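Local coordinates for single-strand DNA-binding protein (Agrobacterium tumefaciens, PDB 3BTP) that binds single-stranded DNA regardless of its sequence and mediates nuclear uptake of single-stranded T-DNA copies during plant transformation, at residues D372-N377 / Q385-G390; A349-G354 / S381-A386; V396-R401 / Q422-V427. All blocks are in the same frame, centred on the assembly; numbering follows the deposited sequence.

Along the chain, strand 349-352 comes first, followed by helices 371-377 and 382-388, strand 396-399 and helix 417-427. Contact 2 packs helix 382-388 on strand 349-352 and the residue after it, contact 1 pairs the two helices, and contact 3 packs helix 417-427 on strand 396-399. The two strands are antiparallel neighbours in a closed eight-stranded barrel, joined by a backbone hydrogen bond between T350 N and Q397 O. Contacts 1 and 2 share Q385 and A386, and their centres lie about 6 Å apart; that of contact 3 is 13 to 14 Å from both. All three touch, packing as one connected region of the barrel, with another protein reaching contacts 1 and 2.

Contact 1: residues D372-N377 / Q385-G390; sequences DYLLQN and QALKEG
Helix 371-377 presents L374 and L375 to L387 and K388 of helix 382-388, and the nearest pair of CA atoms, those of L375 and Q385, is 8.4 Å apart. No hydrogen bond links the two segments; methyl groups make the main contact. L374 meets L387 at about a right angle, its CD2 resting 3.7 Å from L387 CD1. That branch is carried out from the helix because L374 holds CG anti to the backbone N (chi1 -161°). The CD1 methyl of L375 approaches the same L387 CD1 more loosely, at 4.3 Å, so that L387 CD1 lies beside both L374 and L375. The two helices follow one another across a short link, in the connection between barrel strands 367-370 and 396-399, and V351 of the barrel touches both L374 and L387. At the end of the second helix G390, with a positive phi of 88°, closes a Schellman motif, its N bonded to L387 O at 3.1 Å. On the more exposed flank K388 folds at chi2 (-64°), which brings its terminal carbon and amine past L375: CD2 of L375 lies 3.8 Å from K388 CE and 3.6 Å from K388 NZ. The leucine thus packs on the tip of the lysine, while the charged nitrogen itself is hydrogen-bonded to G428 O, just beyond helix 417-427.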
loop_
_atom_site.group_PDB
_atom_site.type_symbol
_atom_site.label_atom_id
_atom_site.label_comp_id
_atom_site.label_asym_id
_atom_site.label_seq_id
_atom_site.Cartn_x
_atom_site.Cartn_y
_atom_site.Cartn_z
ATOM N N ASP A 372 -12.015 -4.991 -3.564
ATOM C CA ASP A 372 -12.088 -3.759 -2.842
ATOM C C ASP A 372 -10.866 -2.820 -3.015
ATOM O O ASP A 372 -11.016 -1.636 -3.356
ATOM C CB ASP A 372 -12.231 -4.114 -1.370
ATOM C CG ASP A 372 -12.190 -2.885 -0.475
ATOM O OD1 ASP A 372 -13.161 -2.107 -0.543
ATOM O OD2 ASP A 372 -11.161 -2.688 0.264
ATOM N N TYR A 373 -9.673 -3.327 -2.739
ATOM C CA TYR A 373 -8.429 -2.632 -3.077
ATOM C C TYR A 373 -8.438 -2.067 -4.523
ATOM O O TYR A 373 -8.210 -0.882 -4.771
ATOM C CB TYR A 373 -7.208 -3.581 -2.844
ATOM C CG TYR A 373 -5.884 -2.915 -3.053
ATOM C CD1 TYR A 373 -5.262 -2.167 -2.023
ATOM C CD2 TYR A 373 -5.268 -2.974 -4.269
ATOM C CE1 TYR A 373 -4.018 -1.521 -2.214
ATOM C CE2 TYR A 373 -4.051 -2.307 -4.499
ATOM C CZ TYR A 373 -3.444 -1.583 -3.486
ATOM O OH TYR A 373 -2.232 -0.999 -3.795
ATOM N N LEU A 374 -8.666 -2.946 -5.475
ATOM C CA LEU A 374 -8.700 -2.553 -6.842
ATOM C C LEU A 374 -9.737 -1.474 -7.176
ATOM O O LEU A 374 -9.397 -0.461 -7.801
ATOM C CB LEU A 374 -8.854 -3.793 -7.706
ATOM C CG LEU A 374 -8.515 -3.781 -9.184
ATOM C CD1 LEU A 374 -7.008 -3.475 -9.495
ATOM C CD2 LEU A 374 -8.977 -5.144 -9.778
ATOM N N LEU A 375 -10.979 -1.679 -6.785
ATOM C CA LEU A 375 -12.056 -0.770 -7.087
ATOM C C LEU A 375 -11.970 0.588 -6.365
ATOM O O LEU A 375 -12.415 1.607 -6.919
ATOM C CB LEU A 375 -13.412 -1.406 -6.748
ATOM C CG LEU A 375 -14.128 -2.163 -7.883
ATOM C CD1 LEU A 375 -13.301 -3.289 -8.595
ATOM C CD2 LEU A 375 -15.420 -2.716 -7.364
ATOM N N GLN A 376 -11.429 0.597 -5.134
ATOM C CA GLN A 376 -11.261 1.814 -4.354
ATOM C C GLN A 376 -10.127 2.645 -4.940
ATOM O O GLN A 376 -10.180 3.878 -5.047
ATOM C CB GLN A 376 -10.961 1.487 -2.832
ATOM C CG GLN A 376 -11.821 2.328 -1.824
ATOM C CD GLN A 376 -10.994 3.295 -0.934
ATOM O OE1 GLN A 376 -10.671 2.949 0.197
ATOM N NE2 GLN A 376 -10.668 4.508 -1.440
ATOM N N ASN A 377 -9.061 1.967 -5.250
ATOM C CA ASN A 377 -7.807 2.640 -5.491
ATOM C C ASN A 377 -7.522 2.869 -6.998
ATOM O O ASN A 377 -6.735 3.754 -7.348
ATOM C CB ASN A 377 -6.665 1.872 -4.844
ATOM C CG ASN A 377 -6.670 1.989 -3.353
ATOM O OD1 ASN A 377 -6.545 1.005 -2.676
ATOM N ND2 ASN A 377 -6.828 3.186 -2.834
ATOM N N GLN A 385 -12.806 -1.853 -14.441
ATOM C CA GLN A 385 -13.951 -1.537 -15.276
ATOM C C GLN A 385 -14.571 -2.825 -15.874
ATOM O O GLN A 385 -15.767 -2.937 -15.910
ATOM C CB GLN A 385 -13.506 -0.572 -16.366
ATOM C CG GLN A 385 -13.075 0.759 -15.816
ATOM C CD GLN A 385 -14.128 1.747 -16.122
ATOM O OE1 GLN A 385 -15.314 1.443 -15.909
ATOM N NE2 GLN A 385 -13.756 2.900 -16.735
ATOM N N ALA A 386 -13.752 -3.775 -16.333
ATOM C CA ALA A 386 -14.292 -5.100 -16.734
ATOM C C ALA A 386 -15.093 -5.788 -15.608
ATOM O O ALA A 386 -16.183 -6.353 -15.875
ATOM C CB ALA A 386 -13.129 -6.046 -17.264
ATOM N N LEU A 387 -14.564 -5.767 -14.356
ATOM C CA LEU A 387 -15.275 -6.349 -13.175
ATOM C C LEU A 387 -16.636 -5.710 -12.895
ATOM O O LEU A 387 -17.575 -6.397 -12.498
ATOM C CB LEU A 387 -14.412 -6.303 -11.894
ATOM C CG LEU A 387 -13.173 -7.221 -11.854
ATOM C CD1 LEU A 387 -12.089 -6.785 -10.831
ATOM C CD2 LEU A 387 -13.519 -8.670 -11.640
ATOM N N LYS A 388 -16.705 -4.386 -13.028
ATOM C CA LYS A 388 -17.927 -3.612 -12.866
ATOM C C LYS A 388 -18.982 -3.995 -13.883
ATOM O O LYS A 388 -20.139 -3.894 -13.603
ATOM C CB LYS A 388 -17.668 -2.097 -13.001
ATOM C CG LYS A 388 -17.105 -1.365 -11.719
ATOM C CD LYS A 388 -18.142 -1.422 -10.568
ATOM C CE LYS A 388 -17.817 -0.498 -9.398
ATOM N NZ LYS A 388 -18.550 -1.090 -8.197
ATOM N N GLU A 389 -18.579 -4.397 -15.077
ATOM C CA GLU A 389 -19.517 -4.828 -16.102
ATOM C C GLU A 389 -19.843 -6.331 -16.003
ATOM O O GLU A 389 -20.538 -6.850 -16.880
ATOM C CB GLU A 389 -18.904 -4.542 -17.497
ATOM C CG GLU A 389 -18.617 -3.053 -17.732
ATOM C CD GLU A 389 -17.511 -2.708 -18.821
ATOM O OE1 GLU A 389 -16.867 -3.584 -19.478
ATOM O OE2 GLU A 389 -17.257 -1.486 -18.975
ATOM N N GLY A 390 -19.291 -7.053 -15.018
ATOM C CA GLY A 390 -19.559 -8.459 -14.895
ATOM C C GLY A 390 -18.656 -9.368 -15.680
ATOM O O GLY A 390 -18.908 -10.551 -15.782
#

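Contact 2: residues A349-G354 / S381-A386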
loop_
_atom_site.group_PDB
_atom_site.type_symbol
_atom_site.label_atom_id
_atom_site.label_comp_id
_atom_site.label_asym_id
_atom_site.label_seq_id
_atom_site.Cartn_x
_atom_site.Cartn_y
_atom_site.Cartn_z
ATOM N N ALA A 349 -13.663 -10.519 -1.590
ATOM C CA ALA A 349 -13.633 -11.016 -2.928
ATOM C C ALA A 349 -12.219 -10.744 -3.453
ATOM O O ALA A 349 -11.628 -9.748 -3.063
ATOM C CB ALA A 349 -14.685 -10.309 -3.767
ATOM N N THR A 350 -11.748 -11.567 -4.388
ATOM C CA THR A 350 -10.418 -11.522 -4.909
ATOM C C THR A 350 -10.514 -11.738 -6.461
ATOM O O THR A 350 -11.453 -12.406 -6.935
ATOM C CB THR A 350 -9.652 -12.654 -4.098
ATOM O OG1 THR A 350 -8.754 -12.090 -3.069
ATOM C CG2 THR A 350 -9.062 -13.680 -4.891
ATOM N N VAL A 351 -9.554 -11.189 -7.246
ATOM C CA VAL A 351 -9.481 -11.494 -8.675
ATOM C C VAL A 351 -8.078 -11.999 -9.005
ATOM O O VAL A 351 -7.085 -11.387 -8.529
ATOM C CB VAL A 351 -9.897 -10.273 -9.601
ATOM C CG1 VAL A 351 -8.916 -9.065 -9.490
ATOM C CG2 VAL A 351 -9.996 -10.716 -11.051
ATOM N N ASN A 352 -8.012 -13.094 -9.795
ATOM C CA ASN A 352 -6.790 -13.612 -10.272
ATOM C C ASN A 352 -6.230 -12.810 -11.479
ATOM O O ASN A 352 -6.857 -12.760 -12.534
ATOM C CB ASN A 352 -6.950 -15.098 -10.686
ATOM C CG ASN A 352 -5.588 -15.810 -10.858
ATOM O OD1 ASN A 352 -4.529 -15.288 -10.504
ATOM N ND2 ASN A 352 -5.628 -16.989 -11.362
ATOM N N MET A 353 -5.085 -12.187 -11.271
ATOM C CA MET A 353 -4.442 -11.265 -12.192
ATOM C C MET A 353 -3.211 -11.945 -12.746
ATOM O O MET A 353 -2.577 -11.425 -13.644
ATOM C CB MET A 353 -4.053 -9.959 -11.492
ATOM C CG MET A 353 -5.252 -9.177 -11.008
ATOM S SD MET A 353 -5.310 -7.418 -10.503
ATOM C CE MET A 353 -4.399 -6.575 -11.829
ATOM N N GLY A 354 -2.899 -13.118 -12.186
ATOM C CA GLY A 354 -1.849 -13.990 -12.648
ATOM C C GLY A 354 -2.494 -14.966 -13.612
ATOM O O GLY A 354 -3.438 -14.626 -14.302
ATOM N N SER A 381 -8.857 1.588 -13.723
ATOM C CA SER A 381 -8.183 0.356 -14.243
ATOM C C SER A 381 -9.082 -0.381 -15.296
ATOM O O SER A 381 -10.311 -0.384 -15.166
ATOM C CB SER A 381 -7.925 -0.612 -13.079
ATOM O OG SER A 381 -7.344 -1.787 -13.537
ATOM N N PRO A 382 -8.472 -0.933 -16.377
ATOM C CA PRO A 382 -9.275 -1.891 -17.208
ATOM C C PRO A 382 -9.738 -3.163 -16.471
ATOM O O PRO A 382 -10.806 -3.631 -16.788
ATOM C CB PRO A 382 -8.349 -2.217 -18.393
ATOM C CG PRO A 382 -7.050 -1.710 -18.061
ATOM C CD PRO A 382 -7.140 -0.677 -16.972
ATOM N N TRP A 383 -8.966 -3.717 -15.494
ATOM C CA TRP A 383 -9.510 -4.771 -14.559
ATOM C C TRP A 383 -10.762 -4.309 -13.825
ATOM O O TRP A 383 -11.839 -4.875 -13.970
ATOM C CB TRP A 383 -8.446 -5.263 -13.568
ATOM C CG TRP A 383 -7.418 -6.039 -14.244
ATOM C CD1 TRP A 383 -6.395 -5.543 -14.961
ATOM C CD2 TRP A 383 -7.335 -7.468 -14.348
ATOM N NE1 TRP A 383 -5.653 -6.550 -15.513
ATOM C CE2 TRP A 383 -6.179 -7.754 -15.124
ATOM C CE3 TRP A 383 -8.119 -8.547 -13.843
ATOM C CZ2 TRP A 383 -5.752 -9.071 -15.414
ATOM C CZ3 TRP A 383 -7.709 -9.879 -14.138
ATOM C CH2 TRP A 383 -6.531 -10.113 -14.919
ATOM N N THR A 384 -10.662 -3.189 -13.131
ATOM C CA THR A 384 -11.800 -2.619 -12.386
ATOM C C THR A 384 -13.005 -2.425 -13.273
ATOM O O THR A 384 -14.117 -2.711 -12.892
ATOM C CB THR A 384 -11.458 -1.217 -11.817
ATOM O OG1 THR A 384 -10.405 -1.306 -10.871
ATOM C CG2 THR A 384 -12.690 -0.528 -11.153
ATOM N N GLN A 385 -12.806 -1.853 -14.441
ATOM C CA GLN A 385 -13.951 -1.537 -15.276
ATOM C C GLN A 385 -14.571 -2.825 -15.874
ATOM O O GLN A 385 -15.767 -2.937 -15.910
ATOM C CB GLN A 385 -13.506 -0.572 -16.366
ATOM C CG GLN A 385 -13.075 0.759 -15.816
ATOM C CD GLN A 385 -14.128 1.747 -16.122
ATOM O OE1 GLN A 385 -15.314 1.443 -15.909
ATOM N NE2 GLN A 385 -13.756 2.900 -16.735
ATOM N N ALA A 386 -13.752 -3.775 -16.333
ATOM C CA ALA A 386 -14.292 -5.100 -16.734
ATOM C C ALA A 386 -15.093 -5.788 -15.608
ATOM O O ALA A 386 -16.183 -6.353 -15.875
ATOM C CB ALA A 386 -13.129 -6.046 -17.264
#
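N352, whose backbone O comes close to W383, has its side-chain OD1 gripped by two backbone N-H groups, those of G354 and R367. The bond from G354 N, 3.2 Å to N352 OD1, closes an Asx turn, with the donor above the plane of the side-chain carbonyl; N352 ND2 is held in turn by D366. The backbone O of N352 stands obliquely to W383, 3.4 Å from its CZ3, and accepts from R395 NH1. M353 follows the barrel strand 349-352 and bends at chi3 (46°), which lays CE squarely over one face of the indole: a CH-pi contact 3.7 Å from the centroid of the five-membered ring and 2° off its normal. Its sulfur adds a more distant Met-aromatic contact, SD being 4.6 Å from that centroid. V351 comes instead at the ring edge, near its plane, with CG2 3.9 Å from W383 CZ3. S381 stands at the N-cap of helix 382-388, though its capping bond from W383 N is weak. W383 NE1 is hydrogen-bonded to the backbone of another protein's chain. The indole therefore serves two sides: M353 and V351 pack on its face and edge from within the chain, while its N-H is spent on the other protein.

Contact 3: residues V396-R401 / Q422-V427; sequences VQVLAR and QLMDQV
V398 and L423 slant across one another where helix 417-427 packs against strand 396-399 of the antiparallel eight-stranded barrel. The axes of strand segment 396-399 and helix segment 422-427 come within 9.8 Å, at 113° between their N-to-C directions, so that the helix lies across the strand. Both V398 and L423 direct their CB atoms toward the opposing segment. With CG anti to the backbone N (chi1 -174°), L423 extends its fork over the strand and divides it between two residues: CD2 sits 3.7 Å from V398 CG1 and 3.9 Å from V398 CB, whereas CD1 reaches the neighbouring L399. M424 behaves differently. Its CB does not start out toward the strand, but the chain bends at both chi2 and chi3 and carries the sulfur back to V398, which it meets at about a right angle, M424 SD 3.9 Å from V398 CG1. The CG1 methyl is therefore touched by the leucine methyl and the thioether sulfur, and A349 of the adjoining strand and L412 of helix 409-415 also pack on V398. No hydrogen bond crosses between the two segments. L399 offers chiefly its backbone: its CB is 4.5 Å from L423 CD1, but its carbonyl O, which is hydrogen-bonded to H419 NE2 one turn earlier in the same helix, lies just 3.3 Å from that L423 CD1 methyl.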
loop_
_atom_site.group_PDB
_atom_site.type_symbol
_atom_site.label_atom_id
_atom_site.label_comp_id
_atom_site.label_asym_id
_atom_site.label_seq_id
_atom_site.Cartn_x
_atom_site.Cartn_y
_atom_site.Cartn_z
ATOM N N VAL A 396 -12.748 -14.658 -10.421
ATOM C CA VAL A 396 -13.207 -14.084 -9.159
ATOM C C VAL A 396 -13.550 -15.196 -8.170
ATOM O O VAL A 396 -14.138 -16.204 -8.589
ATOM C CB VAL A 396 -14.451 -13.158 -9.390
ATOM C CG1 VAL A 396 -15.124 -12.773 -8.088
ATOM C CG2 VAL A 396 -14.017 -11.892 -10.197
ATOM N N GLN A 397 -13.145 -14.975 -6.901
ATOM C CA GLN A 397 -13.349 -15.853 -5.706
ATOM C C GLN A 397 -14.016 -14.974 -4.706
ATOM O O GLN A 397 -13.648 -13.837 -4.617
ATOM C CB GLN A 397 -12.030 -16.239 -5.012
ATOM C CG GLN A 397 -11.355 -17.398 -5.664
ATOM C CD GLN A 397 -10.103 -17.883 -4.902
ATOM O OE1 GLN A 397 -9.176 -17.123 -4.539
ATOM N NE2 GLN A 397 -10.104 -19.138 -4.626
ATOM N N VAL A 398 -14.976 -15.505 -3.955
ATOM C CA VAL A 398 -15.713 -14.743 -2.952
ATOM C C VAL A 398 -15.677 -15.546 -1.637
ATOM O O VAL A 398 -15.693 -16.792 -1.642
ATOM C CB VAL A 398 -17.185 -14.400 -3.435
ATOM C CG1 VAL A 398 -17.145 -13.337 -4.591
ATOM C CG2 VAL A 398 -17.858 -15.665 -3.919
ATOM N N LEU A 399 -15.563 -14.809 -0.525
ATOM C CA LEU A 399 -15.490 -15.399 0.811
ATOM C C LEU A 399 -16.884 -15.910 1.372
ATOM O O LEU A 399 -17.835 -15.172 1.364
ATOM C CB LEU A 399 -14.909 -14.399 1.779
ATOM C CG LEU A 399 -14.306 -14.993 3.036
ATOM C CD1 LEU A 399 -13.150 -15.999 2.741
ATOM C CD2 LEU A 399 -13.920 -13.800 3.995
ATOM N N ALA A 400 -16.956 -17.182 1.816
ATOM C CA ALA A 400 -18.093 -17.739 2.554
ATOM C C ALA A 400 -18.442 -16.906 3.776
ATOM O O ALA A 400 -17.610 -16.195 4.326
ATOM C CB ALA A 400 -17.766 -19.163 3.013
ATOM N N ARG A 401 -19.655 -17.073 4.260
ATOM C CA ARG A 401 -20.135 -16.366 5.458
ATOM C C ARG A 401 -19.280 -16.645 6.686
ATOM O O ARG A 401 -19.055 -15.747 7.499
ATOM C CB ARG A 401 -21.556 -16.799 5.746
ATOM C CG ARG A 401 -22.301 -16.013 6.846
ATOM C CD ARG A 401 -23.551 -16.820 7.235
ATOM N NE ARG A 401 -24.556 -16.689 6.188
ATOM C CZ ARG A 401 -25.601 -15.869 6.220
ATOM N NH1 ARG A 401 -25.824 -15.077 7.247
ATOM N NH2 ARG A 401 -26.412 -15.807 5.180
ATOM N N GLN A 422 -25.340 -9.584 -0.073
ATOM C CA GLN A 422 -24.635 -8.642 0.801
ATOM C C GLN A 422 -23.109 -8.413 0.469
ATOM O O GLN A 422 -22.597 -7.270 0.452
ATOM C CB GLN A 422 -24.784 -9.148 2.231
ATOM C CG GLN A 422 -26.135 -8.808 2.849
ATOM C CD GLN A 422 -26.533 -9.841 3.884
ATOM O OE1 GLN A 422 -25.697 -10.288 4.675
ATOM N NE2 GLN A 422 -27.803 -10.267 3.851
ATOM N N LEU A 423 -22.406 -9.517 0.190
ATOM C CA LEU A 423 -20.991 -9.474 -0.140
ATOM C C LEU A 423 -20.806 -8.696 -1.441
ATOM O O LEU A 423 -19.908 -7.875 -1.572
ATOM C CB LEU A 423 -20.454 -10.873 -0.344
ATOM C CG LEU A 423 -18.969 -10.911 -0.549
ATOM C CD1 LEU A 423 -18.418 -12.112 0.272
ATOM C CD2 LEU A 423 -18.631 -10.996 -2.092
ATOM N N MET A 424 -21.655 -8.989 -2.410
ATOM C CA MET A 424 -21.464 -8.413 -3.742
ATOM C C MET A 424 -21.812 -6.926 -3.738
ATOM O O MET A 424 -21.060 -6.165 -4.288
ATOM C CB MET A 424 -22.197 -9.245 -4.831
ATOM C CG MET A 424 -21.733 -10.734 -4.869
ATOM S SD MET A 424 -20.124 -11.020 -5.655
ATOM C CE MET A 424 -20.601 -10.863 -7.348
ATOM N N ASP A 425 -22.860 -6.503 -3.034
ATOM C CA ASP A 425 -23.155 -5.063 -2.817
ATOM C C ASP A 425 -22.032 -4.361 -2.028
ATOM O O ASP A 425 -21.592 -3.284 -2.416
ATOM C CB ASP A 425 -24.593 -4.879 -2.217
ATOM C CG ASP A 425 -24.828 -3.491 -1.422
ATOM O OD1 ASP A 425 -23.977 -2.544 -1.428
ATOM O OD2 ASP A 425 -25.927 -3.356 -0.754
ATOM N N GLN A 426 -21.513 -4.985 -0.969
ATOM C CA GLN A 426 -20.489 -4.360 -0.149
ATOM C C GLN A 426 -19.230 -4.203 -0.953
ATOM O O GLN A 426 -18.539 -3.218 -0.838
ATOM C CB GLN A 426 -20.181 -5.220 1.090
ATOM C CG GLN A 426 -19.361 -4.532 2.206
ATOM C CD GLN A 426 -19.323 -5.372 3.529
ATOM O OE1 GLN A 426 -19.011 -6.597 3.507
ATOM N NE2 GLN A 426 -19.641 -4.707 4.686
ATOM N N VAL A 427 -18.903 -5.192 -1.766
ATOM C CA VAL A 427 -17.642 -5.131 -2.487
ATOM C C VAL A 427 -17.722 -4.358 -3.825
ATOM O O VAL A 427 -16.692 -3.992 -4.379
ATOM C CB VAL A 427 -17.009 -6.550 -2.627
ATOM C CG1 VAL A 427 -17.470 -7.255 -3.941
ATOM C CG2 VAL A 427 -15.505 -6.433 -2.513
#